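Local coordinates for devB protein (Vibrio cholerae O1 biovar eltor str. N16961, PDB 1Y89) that probably hydrolyses 6-phosphogluconolactone to 6-phosphogluconate in the pentose phosphate pathway, at residues D20-A23 and Y24-Q27. Numbering follows the deposited sequence.
Sequences DMLA and YSQQ. With PE5 (3,6,9,12,15,18,21,24-octaoxahexacosan-1-ol), chain F.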
loop_
_atom_site.group_PDB
_atom_site.type_symbol
_atom_site.label_atom_id
_atom_site.label_comp_id
_atom_site.label_asym_id
_atom_site.label_seq_id
_atom_site.Cartn_x
_atom_site.Cartn_y
_atom_site.Cartn_z
ATOM N N ASP A 20 10.653 2.629 -5.241
ATOM C CA ASP A 20 9.796 3.779 -5.576
ATOM C C ASP A 20 10.660 4.943 -6.075
ATOM O O ASP A 20 10.305 5.594 -7.050
ATOM C CB ASP A 20 8.989 4.222 -4.343
ATOM C CG ASP A 20 7.753 3.380 -4.116
ATOM O OD1 ASP A 20 7.502 2.444 -4.898
ATOM O OD2 ASP A 20 7.023 3.642 -3.145
HETATM N N MSE A 21 11.792 5.183 -5.408
HETATM C CA MSE A 21 12.721 6.248 -5.812
HETATM C C MSE A 21 13.158 6.049 -7.278
HETATM O O MSE A 21 13.177 6.988 -8.074
HETATM C CB MSE A 21 13.934 6.250 -4.871
HETATM C CG MSE A 21 14.741 7.506 -4.865
HETATM SE SE MSE A 21 13.736 8.873 -3.836
HETATM C CE MSE A 21 14.142 8.415 -2.109
ATOM N N LEU A 22 13.542 4.823 -7.607
ATOM C CA LEU A 22 13.847 4.456 -8.995
ATOM C C LEU A 22 12.681 4.788 -9.951
ATOM O O LEU A 22 12.871 5.465 -10.988
ATOM C CB LEU A 22 14.189 2.952 -9.077
ATOM C CG LEU A 22 14.561 2.378 -10.457
ATOM C CD1 LEU A 22 15.676 3.185 -11.095
ATOM C CD2 LEU A 22 14.977 0.904 -10.364
ATOM N N ALA A 23 11.480 4.304 -9.626
ATOM C CA ALA A 23 10.324 4.517 -10.511
ATOM C C ALA A 23 10.002 6.009 -10.673
ATOM O O ALA A 23 9.735 6.486 -11.783
ATOM C CB ALA A 23 9.072 3.766 -9.956
ATOM N N TYR A 24 10.042 6.749 -9.568
ATOM C CA TYR A 24 9.863 8.202 -9.647
ATOM C C TYR A 24 10.853 8.821 -10.633
ATOM O O TYR A 24 10.463 9.667 -11.435
ATOM C CB TYR A 24 10.071 8.858 -8.278
ATOM C CG TYR A 24 8.852 8.850 -7.372
ATOM C CD1 TYR A 24 7.648 9.479 -7.774
ATOM C CD2 TYR A 24 8.915 8.282 -6.080
ATOM C CE1 TYR A 24 6.527 9.511 -6.911
ATOM C CE2 TYR A 24 7.795 8.306 -5.221
ATOM C CZ TYR A 24 6.613 8.916 -5.645
ATOM O OH TYR A 24 5.517 8.955 -4.797
ATOM N N SER A 25 12.121 8.383 -10.584
ATOM C CA SER A 25 13.178 8.989 -11.432
ATOM C C SER A 25 13.005 8.726 -12.933
ATOM O O SER A 25 13.613 9.388 -13.758
ATOM C CB SER A 25 14.567 8.497 -11.001
ATOM O OG SER A 25 14.851 7.185 -11.490
ATOM N N GLN A 26 12.183 7.749 -13.276
ATOM C CA GLN A 26 12.036 7.293 -14.663
ATOM C C GLN A 26 10.871 7.994 -15.398
ATOM O O GLN A 26 10.518 7.623 -16.503
ATOM C CB GLN A 26 11.873 5.759 -14.682
ATOM C CG GLN A 26 13.131 5.001 -14.269
ATOM C CD GLN A 26 12.873 3.523 -14.018
ATOM O OE1 GLN A 26 11.769 3.124 -13.602
ATOM N NE2 GLN A 26 13.899 2.704 -14.235
ATOM N N GLN A 27 10.309 9.041 -14.805
ATOM C CA GLN A 27 9.191 9.781 -15.450
ATOM C C GLN A 27 9.618 10.987 -16.288
ATOM O O GLN A 27 8.774 11.745 -16.785
ATOM C CB GLN A 27 8.194 10.242 -14.401
ATOM C CG GLN A 27 7.698 9.180 -13.441
ATOM C CD GLN A 27 6.742 9.827 -12.392
ATOM O OE1 GLN A 27 7.178 10.314 -11.325
ATOM N NE2 GLN A 27 5.450 9.921 -12.744
HETATM O O1 PE5 F . 5.321 5.564 -11.921
HETATM C C1 PE5 F . 5.328 6.452 -10.794
HETATM C C2 PE5 F . 6.432 6.062 -9.819
HETATM O O2 PE5 F . 5.978 6.184 -8.471
HETATM C C3 PE5 F . 6.327 5.103 -7.622
HETATM C C4 PE5 F . 5.562 5.290 -6.334
HETATM O O3 PE5 F . 4.347 4.551 -6.370
#
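Asp20 and Tyr24 are one turn apart near the end of helix 10-25, where Tyr24 N donates to Asp20 O at 2.8 Å in an almost straight bond (174°). The next bond, from Ser25 N to Met21 O, is longer and more bent. One residue further on the pattern tightens: Gln26 N reaches Ala23 O at 3.1 Å, an i to i+3 bond whose donor stands above the carbonyl plane. Such a change of spacing is a familiar way for an alpha helix to end.

A side chain also uses a helix carbonyl. With chi1 at 79°, Ser25 OG lies between its own backbone N and carbonyl carbon and folds back along the helix, donating to Leu22 O at 2.7 Å; the same hydroxyl also bonds to Gln58 N. Gln26 CG also lies 3.3 Å from Leu22 O, out beyond the oxygen, and the extended chain brings NE2 within 3.6 Å of Leu22 CD1, an amide lying against a methyl group.

On another side of the helix the Tyr24 ring swings back along the preceding turn, CD2 coming to 3.2 Å from Asp20 O. A bound PE5 fragment lies over one ring face, its O2 offset toward the rim, while its C2 packs 3.5 Å from Ala23 CB and its C4 nears the Asp20 carboxylate. Asp20 OD2 makes a salt bridge with Arg186 NH2 and Tyr24 OH a hydrogen bond with its NH1; Arg186 opens strand 186-191.

The buried side chain of selenomethionine Met21 packs against Ile33, Leu62, Phe64 and Trp134, and the Tyr24 ring also meets Trp134. The helix end packs on strands 31-35, 62-70 and 134-137 of a largely parallel sheet, consistent with a Rossmann-like alpha/beta fold.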